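Local coordinates for putative uncharacterized protein lp_3323 (Lactobacillus plantarum, PDB 3DC7) that is of unknown function but belongs to the GDSL-like lipase/acylhydrolase family of SGNH hydrolases and so probably cleaves ester bonds, at residues A[38-42]-A[43-47]; A[77-80]-A[81-85]; A[155-159]-A[160-164]; A[178-181]-A[182-186]. All blocks are in the same frame, centred on the assembly; numbering follows the deposited sequence.

Interaction 1 of 4, residues A[38-42]-A[43-47]; sequences ATVHY and HDILA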
loop_
_atom_site.group_PDB
_atom_site.type_symbol
_atom_site.label_atom_id
_atom_site.label_comp_id
_atom_site.label_asym_id
_atom_site.label_seq_id
_atom_site.Cartn_x
_atom_site.Cartn_y
_atom_site.Cartn_z
ATOM N N ALA A 38 -18.217 -23.908 -1.089
ATOM C CA ALA A 38 -16.879 -24.454 -1.156
ATOM C C ALA A 38 -16.673 -25.267 0.110
ATOM O O ALA A 38 -17.024 -24.821 1.203
ATOM C CB ALA A 38 -15.863 -23.334 -1.232
ATOM N N THR A 39 -16.110 -26.459 -0.028
ATOM C CA THR A 39 -15.920 -27.327 1.128
ATOM C C THR A 39 -14.688 -26.975 1.960
ATOM O O THR A 39 -14.664 -27.261 3.156
ATOM C CB THR A 39 -15.904 -28.825 0.739
ATOM O OG1 THR A 39 -14.913 -29.057 -0.269
ATOM C CG2 THR A 39 -17.282 -29.255 0.205
ATOM N N VAL A 40 -13.684 -26.351 1.333
ATOM C CA VAL A 40 -12.422 -26.026 2.003
ATOM C C VAL A 40 -12.114 -24.528 1.917
ATOM O O VAL A 40 -11.715 -24.029 0.868
ATOM C CB VAL A 40 -11.233 -26.831 1.427
ATOM C CG1 VAL A 40 -9.972 -26.573 2.252
ATOM C CG2 VAL A 40 -11.554 -28.332 1.387
ATOM N N HIS A 41 -12.295 -23.833 3.035
ATOM C CA HIS A 41 -12.190 -22.379 3.089
ATOM C C HIS A 41 -10.761 -21.923 3.388
ATOM O O HIS A 41 -9.931 -22.710 3.819
ATOM C CB HIS A 41 -13.152 -21.820 4.138
ATOM C CG HIS A 41 -14.597 -21.960 3.772
ATOM N ND1 HIS A 41 -15.295 -23.138 3.929
ATOM C CD2 HIS A 41 -15.479 -21.065 3.266
ATOM C CE1 HIS A 41 -16.543 -22.961 3.533
ATOM N NE2 HIS A 41 -16.680 -21.714 3.121
ATOM N N TYR A 42 -10.486 -20.649 3.167
ATOM C CA TYR A 42 -9.151 -20.106 3.420
ATOM C C TYR A 42 -8.713 -20.351 4.873
ATOM O O TYR A 42 -7.556 -20.696 5.125
ATOM C CB TYR A 42 -9.083 -18.609 3.071
ATOM C CG TYR A 42 -9.913 -17.758 3.992
ATOM C CD1 TYR A 42 -9.354 -17.189 5.141
ATOM C CD2 TYR A 42 -11.267 -17.563 3.749
ATOM C CE1 TYR A 42 -10.136 -16.431 6.026
ATOM C CE2 TYR A 42 -12.057 -16.806 4.615
ATOM C CZ TYR A 42 -11.485 -16.246 5.752
ATOM O OH TYR A 42 -12.261 -15.498 6.597
ATOM N N HIS A 43 -9.640 -20.196 5.818
ATOM C CA HIS A 43 -9.287 -20.353 7.224
ATOM C C HIS A 43 -9.066 -21.826 7.611
ATOM O O HIS A 43 -8.372 -22.107 8.582
ATOM C CB HIS A 43 -10.301 -19.665 8.135
ATOM C CG HIS A 43 -11.702 -20.124 7.925
ATOM N ND1 HIS A 43 -12.241 -21.196 8.605
ATOM C CD2 HIS A 43 -12.672 -19.670 7.095
ATOM C CE1 HIS A 43 -13.491 -21.373 8.214
ATOM N NE2 HIS A 43 -13.774 -20.465 7.293
ATOM N N ASP A 44 -9.642 -22.753 6.846
ATOM C CA ASP A 44 -9.434 -24.183 7.074
ATOM C C ASP A 44 -8.018 -24.567 6.653
ATOM O O ASP A 44 -7.335 -25.336 7.345
ATOM C CB ASP A 44 -10.461 -25.005 6.299
ATOM C CG ASP A 44 -11.859 -24.898 6.884
ATOM O OD1 ASP A 44 -11.987 -24.824 8.125
ATOM O OD2 ASP A 44 -12.843 -24.895 6.108
ATOM N N ILE A 45 -7.582 -24.006 5.526
ATOM C CA ILE A 45 -6.185 -24.114 5.078
ATOM C C ILE A 45 -5.221 -23.546 6.123
ATOM O O ILE A 45 -4.296 -24.231 6.551
ATOM C CB ILE A 45 -5.972 -23.450 3.689
ATOM C CG1 ILE A 45 -6.807 -24.181 2.636
ATOM C CG2 ILE A 45 -4.474 -23.464 3.290
ATOM C CD1 ILE A 45 -7.179 -23.342 1.435
ATOM N N LEU A 46 -5.455 -22.311 6.559
ATOM C CA LEU A 46 -4.562 -21.671 7.521
ATOM C C LEU A 46 -4.585 -22.322 8.890
ATOM O O LEU A 46 -3.540 -22.465 9.521
ATOM C CB LEU A 46 -4.840 -20.168 7.644
ATOM C CG LEU A 46 -4.609 -19.372 6.366
ATOM C CD1 LEU A 46 -5.327 -18.074 6.468
ATOM C CD2 LEU A 46 -3.139 -19.163 6.098
ATOM N N ALA A 47 -5.769 -22.705 9.363
ATOM C CA ALA A 47 -5.865 -23.331 10.679
ATOM C C ALA A 47 -5.036 -24.620 10.740
ATOM O O ALA A 47 -4.390 -24.887 11.754
ATOM C CB ALA A 47 -7.311 -23.606 11.057
#

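Interaction 2 of 4, residues A[77-80]-A[81-85]; sequences QAIP and EDADF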
loop_
_atom_site.group_PDB
_atom_site.type_symbol
_atom_site.label_atom_id
_atom_site.label_comp_id
_atom_site.label_asym_id
_atom_site.label_seq_id
_atom_site.Cartn_x
_atom_site.Cartn_y
_atom_site.Cartn_z
ATOM N N GLN A 77 -19.160 -9.108 19.158
ATOM C CA GLN A 77 -19.182 -9.240 20.619
ATOM C C GLN A 77 -19.196 -10.707 21.052
ATOM O O GLN A 77 -19.008 -11.010 22.234
ATOM C CB GLN A 77 -20.375 -8.482 21.212
ATOM C CG GLN A 77 -20.430 -7.022 20.770
ATOM C CD GLN A 77 -21.438 -6.156 21.528
ATOM O OE1 GLN A 77 -21.201 -4.964 21.739
ATOM N NE2 GLN A 77 -22.570 -6.736 21.910
ATOM N N ALA A 78 -19.386 -11.609 20.082
ATOM C CA ALA A 78 -19.305 -13.061 20.319
ATOM C C ALA A 78 -17.901 -13.653 20.130
ATOM O O ALA A 78 -17.694 -14.847 20.363
ATOM C CB ALA A 78 -20.317 -13.809 19.433
ATOM N N ILE A 79 -16.953 -12.829 19.685
ATOM C CA ILE A 79 -15.549 -13.242 19.574
ATOM C C ILE A 79 -15.052 -13.643 20.977
ATOM O O ILE A 79 -15.272 -12.908 21.951
ATOM C CB ILE A 79 -14.658 -12.120 18.915
ATOM C CG1 ILE A 79 -15.052 -11.892 17.444
ATOM C CG2 ILE A 79 -13.171 -12.437 19.006
ATOM C CD1 ILE A 79 -14.506 -10.578 16.843
ATOM N N PRO A 80 -14.416 -14.828 21.090
ATOM C CA PRO A 80 -13.887 -15.314 22.381
ATOM C C PRO A 80 -12.927 -14.321 23.032
ATOM O O PRO A 80 -12.119 -13.683 22.335
ATOM C CB PRO A 80 -13.128 -16.577 21.989
ATOM C CG PRO A 80 -13.726 -17.003 20.695
ATOM C CD PRO A 80 -14.159 -15.780 19.990
ATOM N N GLU A 81 -13.011 -14.186 24.353
ATOM C CA GLU A 81 -12.174 -13.221 25.087
ATOM C C GLU A 81 -10.648 -13.457 24.939
ATOM O O GLU A 81 -9.855 -12.507 24.986
ATOM C CB GLU A 81 -12.608 -13.123 26.557
ATOM C CG GLU A 81 -13.537 -11.924 26.832
ATOM C CD GLU A 81 -14.815 -12.277 27.619
ATOM O OE1 GLU A 81 -14.769 -13.168 28.505
ATOM O OE2 GLU A 81 -15.873 -11.643 27.354
ATOM N N ASP A 82 -10.252 -14.711 24.735
ATOM C CA ASP A 82 -8.832 -15.045 24.571
ATOM C C ASP A 82 -8.428 -15.360 23.115
ATOM O O ASP A 82 -7.488 -16.125 22.863
ATOM C CB ASP A 82 -8.442 -16.187 25.516
ATOM C CG ASP A 82 -9.206 -17.463 25.233
ATOM O OD1 ASP A 82 -10.342 -17.387 24.705
ATOM O OD2 ASP A 82 -8.667 -18.549 25.551
ATOM N N ALA A 83 -9.138 -14.764 22.160
ATOM C CA ALA A 83 -8.721 -14.788 20.762
ATOM C C ALA A 83 -7.330 -14.169 20.648
ATOM O O ALA A 83 -7.082 -13.115 21.229
ATOM C CB ALA A 83 -9.703 -14.012 19.919
ATOM N N ASP A 84 -6.420 -14.828 19.930
ATOM C CA ASP A 84 -5.073 -14.270 19.748
ATOM C C ASP A 84 -4.877 -13.615 18.382
ATOM O O ASP A 84 -3.817 -13.036 18.110
ATOM C CB ASP A 84 -3.971 -15.305 20.047
ATOM C CG ASP A 84 -3.782 -16.311 18.936
ATOM O OD1 ASP A 84 -4.673 -16.439 18.074
ATOM O OD2 ASP A 84 -2.736 -16.994 18.929
ATOM N N PHE A 85 -5.905 -13.713 17.538
ATOM C CA PHE A 85 -5.937 -13.088 16.218
ATOM C C PHE A 85 -7.390 -12.894 15.813
ATOM O O PHE A 85 -8.214 -13.796 15.988
ATOM C CB PHE A 85 -5.215 -13.966 15.186
ATOM C CG PHE A 85 -5.289 -13.445 13.759
ATOM C CD1 PHE A 85 -4.674 -12.241 13.400
ATOM C CD2 PHE A 85 -5.947 -14.178 12.772
ATOM C CE1 PHE A 85 -4.732 -11.767 12.079
ATOM C CE2 PHE A 85 -6.015 -13.720 11.463
ATOM C CZ PHE A 85 -5.395 -12.508 11.108
#

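Interaction 3 of 4, residues A[155-159]-A[160-164]; sequences LGYRQ and SDYEA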
loop_
_atom_site.group_PDB
_atom_site.type_symbol
_atom_site.label_atom_id
_atom_site.label_comp_id
_atom_site.label_asym_id
_atom_site.label_seq_id
_atom_site.Cartn_x
_atom_site.Cartn_y
_atom_site.Cartn_z
ATOM N N LEU A 155 -28.580 0.890 -5.074
ATOM C CA LEU A 155 -28.500 2.260 -4.598
ATOM C C LEU A 155 -27.606 3.077 -5.520
ATOM O O LEU A 155 -27.389 4.258 -5.291
ATOM C CB LEU A 155 -27.950 2.305 -3.171
ATOM C CG LEU A 155 -28.638 1.432 -2.132
ATOM C CD1 LEU A 155 -27.835 1.478 -0.857
ATOM C CD2 LEU A 155 -30.085 1.880 -1.892
ATOM N N GLY A 156 -27.063 2.434 -6.545
ATOM C CA GLY A 156 -26.224 3.123 -7.517
ATOM C C GLY A 156 -24.767 3.335 -7.152
ATOM O O GLY A 156 -24.062 4.025 -7.881
ATOM N N TYR A 157 -24.306 2.764 -6.031
ATOM C CA TYR A 157 -22.885 2.811 -5.688
ATOM C C TYR A 157 -22.151 1.662 -6.353
ATOM O O TYR A 157 -22.756 0.669 -6.742
ATOM C CB TYR A 157 -22.648 2.736 -4.181
ATOM C CG TYR A 157 -23.273 3.845 -3.384
ATOM C CD1 TYR A 157 -22.720 5.123 -3.373
ATOM C CD2 TYR A 157 -24.429 3.612 -2.636
ATOM C CE1 TYR A 157 -23.303 6.144 -2.637
ATOM C CE2 TYR A 157 -25.023 4.624 -1.898
ATOM C CZ TYR A 157 -24.455 5.880 -1.901
ATOM O OH TYR A 157 -25.050 6.868 -1.163
ATOM N N ARG A 158 -20.835 1.814 -6.468
ATOM C CA ARG A 158 -19.956 0.787 -7.008
ATOM C C ARG A 158 -19.317 0.031 -5.845
ATOM O O ARG A 158 -19.219 0.559 -4.747
ATOM C CB ARG A 158 -18.878 1.437 -7.885
ATOM C CG ARG A 158 -19.424 2.484 -8.876
ATOM C CD ARG A 158 -18.345 3.457 -9.376
ATOM N NE ARG A 158 -17.708 4.169 -8.270
ATOM C CZ ARG A 158 -17.165 5.381 -8.348
ATOM N NH1 ARG A 158 -17.180 6.063 -9.486
ATOM N NH2 ARG A 158 -16.614 5.920 -7.268
ATOM N N GLN A 159 -18.885 -1.205 -6.093
ATOM C CA GLN A 159 -18.204 -2.000 -5.061
ATOM C C GLN A 159 -17.006 -1.234 -4.481
ATOM O O GLN A 159 -16.799 -1.235 -3.267
ATOM C CB GLN A 159 -17.784 -3.378 -5.608
ATOM C CG GLN A 159 -17.288 -4.356 -4.536
ATOM C CD GLN A 159 -16.897 -5.723 -5.103
ATOM O OE1 GLN A 159 -17.187 -6.046 -6.266
ATOM N NE2 GLN A 159 -16.223 -6.533 -4.283
ATOM N N SER A 160 -16.252 -0.560 -5.357
ATOM C CA SER A 160 -15.078 0.229 -4.965
ATOM C C SER A 160 -15.380 1.419 -4.048
ATOM O O SER A 160 -14.467 1.964 -3.429
ATOM C CB SER A 160 -14.312 0.707 -6.197
ATOM O OG SER A 160 -15.089 1.635 -6.942
ATOM N N ASP A 161 -16.647 1.832 -3.957
ATOM C CA ASP A 161 -17.035 2.859 -2.962
ATOM C C ASP A 161 -17.041 2.289 -1.545
ATOM O O ASP A 161 -16.653 2.968 -0.593
ATOM C CB ASP A 161 -18.391 3.459 -3.294
ATOM C CG ASP A 161 -18.360 4.288 -4.552
ATOM O OD1 ASP A 161 -17.382 5.045 -4.728
ATOM O OD2 ASP A 161 -19.299 4.186 -5.373
ATOM N N TYR A 162 -17.466 1.028 -1.421
ATOM C CA TYR A 162 -17.436 0.310 -0.139
ATOM C C TYR A 162 -16.015 -0.084 0.235
ATOM O O TYR A 162 -15.581 0.077 1.368
ATOM C CB TYR A 162 -18.331 -0.924 -0.209
ATOM C CG TYR A 162 -19.802 -0.592 -0.321
ATOM C CD1 TYR A 162 -20.349 -0.146 -1.524
ATOM C CD2 TYR A 162 -20.648 -0.728 0.771
ATOM C CE1 TYR A 162 -21.693 0.158 -1.623
ATOM C CE2 TYR A 162 -21.997 -0.424 0.674
ATOM C CZ TYR A 162 -22.507 0.014 -0.526
ATOM O OH TYR A 162 -23.834 0.315 -0.628
ATOM N N GLU A 163 -15.297 -0.599 -0.740
ATOM C CA GLU A 163 -13.873 -0.884 -0.619
ATOM C C GLU A 163 -13.067 0.341 -0.122
ATOM O O GLU A 163 -12.226 0.203 0.754
ATOM C CB GLU A 163 -13.370 -1.425 -1.964
ATOM C CG GLU A 163 -11.859 -1.451 -2.138
ATOM C CD GLU A 163 -11.195 -2.488 -1.250
ATOM O OE1 GLU A 163 -11.907 -3.403 -0.775
ATOM O OE2 GLU A 163 -9.968 -2.374 -1.026
ATOM N N ALA A 164 -13.361 1.534 -0.638
ATOM C CA ALA A 164 -12.714 2.769 -0.169
ATOM C C ALA A 164 -13.101 3.157 1.263
ATOM O O ALA A 164 -12.258 3.649 2.028
ATOM C CB ALA A 164 -12.992 3.926 -1.125
#

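Interaction 4 of 4, residues A[178-181]-A[182-186]; sequences LSLY and RDAGM. With NA (sodium ion), chain H.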
loop_
_atom_site.group_PDB
_atom_site.type_symbol
_atom_site.label_atom_id
_atom_site.label_comp_id
_atom_site.label_asym_id
_atom_site.label_seq_id
_atom_site.Cartn_x
_atom_site.Cartn_y
_atom_site.Cartn_z
ATOM N N LEU A 178 -6.149 -5.766 4.242
ATOM C CA LEU A 178 -5.802 -6.594 3.098
ATOM C C LEU A 178 -6.918 -6.536 2.050
ATOM O O LEU A 178 -8.020 -7.059 2.270
ATOM C CB LEU A 178 -5.569 -8.044 3.545
ATOM C CG LEU A 178 -5.425 -9.150 2.483
ATOM C CD1 LEU A 178 -4.357 -8.840 1.444
ATOM C CD2 LEU A 178 -5.104 -10.466 3.166
ATOM N N SER A 179 -6.632 -5.912 0.913
ATOM C CA SER A 179 -7.638 -5.746 -0.126
ATOM C C SER A 179 -7.519 -6.822 -1.188
ATOM O O SER A 179 -6.677 -6.705 -2.088
ATOM C CB SER A 179 -7.497 -4.376 -0.774
ATOM O OG SER A 179 -8.355 -4.285 -1.898
ATOM N N LEU A 180 -8.341 -7.875 -1.090
ATOM C CA LEU A 180 -8.375 -8.901 -2.155
ATOM C C LEU A 180 -8.884 -8.279 -3.447
ATOM O O LEU A 180 -8.543 -8.707 -4.546
ATOM C CB LEU A 180 -9.254 -10.084 -1.773
ATOM C CG LEU A 180 -8.901 -10.865 -0.514
ATOM C CD1 LEU A 180 -9.890 -11.996 -0.351
ATOM C CD2 LEU A 180 -7.466 -11.395 -0.588
ATOM N N TYR A 181 -9.713 -7.258 -3.289
ATOM C CA TYR A 181 -10.180 -6.438 -4.394
ATOM C C TYR A 181 -9.009 -5.970 -5.290
ATOM O O TYR A 181 -9.023 -6.233 -6.494
ATOM C CB TYR A 181 -10.996 -5.246 -3.862
ATOM C CG TYR A 181 -11.730 -4.482 -4.932
ATOM C CD1 TYR A 181 -11.107 -3.439 -5.628
ATOM C CD2 TYR A 181 -13.048 -4.802 -5.263
ATOM C CE1 TYR A 181 -11.785 -2.739 -6.630
ATOM C CE2 TYR A 181 -13.727 -4.106 -6.247
ATOM C CZ TYR A 181 -13.091 -3.076 -6.931
ATOM O OH TYR A 181 -13.765 -2.381 -7.914
ATOM N N ARG A 182 -8.008 -5.317 -4.687
ATOM C CA ARG A 182 -6.847 -4.739 -5.401
ATOM C C ARG A 182 -5.741 -5.716 -5.792
ATOM O O ARG A 182 -5.031 -5.480 -6.774
ATOM C CB ARG A 182 -6.145 -3.668 -4.551
ATOM C CG ARG A 182 -6.950 -2.450 -4.225
ATOM C CD ARG A 182 -6.044 -1.227 -4.085
ATOM N NE ARG A 182 -6.838 -0.003 -4.185
ATOM C CZ ARG A 182 -6.406 1.151 -4.692
ATOM N NH1 ARG A 182 -5.171 1.261 -5.173
ATOM N NH2 ARG A 182 -7.227 2.200 -4.732
ATOM N N ASP A 183 -5.549 -6.766 -4.993
ATOM C CA ASP A 183 -4.301 -7.530 -5.032
ATOM C C ASP A 183 -4.421 -9.056 -5.134
ATOM O O ASP A 183 -3.395 -9.735 -5.173
ATOM C CB ASP A 183 -3.438 -7.201 -3.804
ATOM C CG ASP A 183 -2.765 -5.825 -3.881
ATOM O OD1 ASP A 183 -2.128 -5.467 -4.919
ATOM O OD2 ASP A 183 -2.856 -5.108 -2.855
ATOM N N ALA A 184 -5.643 -9.594 -5.171
ATOM C CA ALA A 184 -5.860 -11.055 -5.217
ATOM C C ALA A 184 -5.347 -11.721 -6.497
ATOM O O ALA A 184 -5.063 -12.925 -6.509
ATOM C CB ALA A 184 -7.334 -11.370 -5.032
ATOM N N GLY A 185 -5.255 -10.936 -7.572
ATOM C CA GLY A 185 -4.781 -11.407 -8.854
ATOM C C GLY A 185 -5.891 -11.735 -9.838
ATOM O O GLY A 185 -5.610 -12.160 -10.958
HETATM N N MSE A 186 -7.140 -11.526 -9.428
HETATM C CA MSE A 186 -8.319 -11.944 -10.200
HETATM C C MSE A 186 -9.527 -11.051 -9.939
HETATM O O MSE A 186 -9.597 -10.357 -8.924
HETATM C CB MSE A 186 -8.692 -13.391 -9.860
HETATM C CG MSE A 186 -9.177 -13.592 -8.431
HETATM SE SE MSE A 186 -9.019 -15.430 -7.742
HETATM C CE MSE A 186 -7.168 -15.801 -8.300
HETATM NA NA NA H . -0.889 -3.855 -5.962
HETATM O O HOH W 1 -3.922 -5.070 0.409
HETATM O O HOH W 2 -10.632 -8.169 -7.580
HETATM O O HOH W 3 -0.774 -3.584 -3.729
#

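Interaction 1 of 4, residues A[38-42]-A[43-47]
Tyr42 and His43 form a T-shaped pair in an aromatic cluster, completed by His41, at the N-terminal end of helix 42-50. The edge of the imidazole of His43 meets the face of the Tyr42 ring. The centroid of the Tyr42 ring lies 5.1 Å from that of the His43 ring, with the planes 86° apart. CD2 of His43 sits over the phenol face, offset toward its rim. His43 CB adds a CH-pi contact, 4.2 Å from the Tyr42 centroid. Tyr42 holds CG between its own backbone N and carbonyl carbon (chi1 68°), which swings the ring over the start of the next residue. Its OH then reaches Thr32 OG1, while His43 NE2 bonds Thr32 O. With an alanine at Tyr42, the His43 ring would probably lose the face it abuts and Thr32 OG1 its phenol partner. The CD1 edge of Tyr42 also meets Leu46 CD1, at 4.3 Å. The His41 and His43 rings run side by side but barely overlap. His41 is the N-cap. Its O takes Ile45 N at 3.2 Å, nearly straight, and more weakly Asp44 N. One half of a capping box is present: His41 N donates to Asp44 OD2 at 3.3 Å, on the anti side of the carboxylate. A hydrophobic staple spans this bond, with Val40 CG1 4.0 Å from Ile45 CG1.

Interaction 2 of 4, residues A[77-80]-A[81-85]
This is a type I beta turn, Pro80 to Ala83, in the loop that leads from helix 72-75 to strand 85-89. Ala83 N donates to Pro80 O at 3.2 Å and closes the turn. The N-H points fairly straight at the oxygen (159°), but the donor stands well above the carbonyl plane. Trp127 NE1 also bonds Pro80 O, which therefore has two donors. Glu81 and Asp82 occupy the two central positions of the turn. Side chains add a small apolar contact. Ile79 turns CG2 anti to its backbone N, and this branch, not the longer CG1 arm, meets Ala83 CB at 3.9 Å. The methyl of Ala83 also lies 3.4 Å from Pro80 O, so it fits close against the peptide of the first turn residue. Asp82 OD1 comes within 4.0 Å of Pro80 CB. Its main partner is Arg54, by a salt bridge. Asp82 O takes a bond from Arg23. Ile79 packs on Leu58 of strand 56-59 and Ala25 of strand 24-28. Pro80 rests on Asp56, and the chain then runs into strand 85-89, beside strand 24-28.

Interaction 3 of 4, residues A[155-159]-A[160-164]
Asp161 OD2 is gripped by two donors of Arg158. The backbone N of Arg158 meets OD2 at 3.0 Å, on its anti side but tilted out of the carboxylate plane, with a nearly straight N-H (168°). Arg158 NE adds a weak bond to the same oxygen. In the conformer described, Arg158 NH2 reaches Asp161 OD1 at 2.8 Å, on the syn side, making a salt bridge. The guanidinium comes edge-on, its plane 32° from that of the carboxylate. The bend at chi3 of Arg158 folds the chain back to allow this. A second conformer of Arg158 exists, so the side-chain part is less certain than the backbone bond. An asparagine replacing Asp161 would probably lose the charge that pairs with the guanidinium and leave Arg158 freer to turn. In return, Asp161 N donates to Arg158 O at 3.0 Å. Next to it, Gln159 O takes Glu163 N at 3.0 Å and, weakly, Tyr162 N. Tyr157 CB packs against Tyr162 CE1 at 3.8 Å, and Tyr162 OH goes on to Gln99 O and Asn153 ND2. Tyr104 of the second subunit packs on Arg158 and Ser160. An acidic side chain turning back to a backbone N-H three residues earlier is typical of a helix N-terminus, here helix 159-173.

Interaction 4 of 4, residues A[178-181]-A[182-186]
Ser179 caps the N-terminal end of the short helix 180-183, and Asp183, one turn on, belongs to a sodium site. Ser179 OG accepts from Arg182 N at 3.0 Å, with an N-H...O angle of 158°. The hydroxyl lies anti to the backbone N of Ser179 (chi1 172°), which points it forward to the N-H of Arg182 in the first turn. Arg182 CG lies alongside, 3.3 Å from Ser179 OG. The same OG also bonds Glu163 OE2, so the cap is tied to helix 159-173. Ser179 O receives weak bonds from Arg182 N and Asp183 N. Here the chain passes directly into a helix from strand 177-179, at one edge of the five-stranded parallel sheet of this SGNH-type, flavodoxin-like alpha/beta/alpha fold. Ala184 N donates to Leu180 O at 3.1 Å, and Ala184 CB presses close on that oxygen. Leu180 CB also meets Ala184 CB at 4.0 Å. Gly185 leaves the helix with positive phi, where a side chain would run into the carbonyl before it. One water joins Tyr181 O to Met186 O, residue 186 being selenomethionine. Tyr181 OH hydrogen-bonds Asp172 OD1 of the second subunit. Asp183 binds the sodium ion through OD1, at 2.3 Å. A water 2.2 Å from the sodium ion donates weakly to Asp183 OD2, which is thereby linked to the ion without being a ligand. Another water accepts from Ser179 N and bonds weakly to Asp183 OD2.

Three of the four contacts shape the start of a helix, while interaction 2 is a turn leading into a strand. Only interactions 3 and 4 touch. Glu163 OE2 and Ser179 OG are 2.6 Å apart, a probable hydrogen bond, and Gln159, Ser160 and Glu163 pack around Tyr181. Both contacts also meet the second subunit. The sodium ion belongs to interaction 4; in interaction 3, the side chain of Glu163 is about 10 Å from the sodium ion. Interactions 1 and 3 lie on opposite sides of the chain centre, their centres 28 Å apart. Interactions 1 and 4 both pack side chains on helix 206-223, Tyr42 and Leu180 meeting Ile212, though their nearest atoms stay about 7 Å apart.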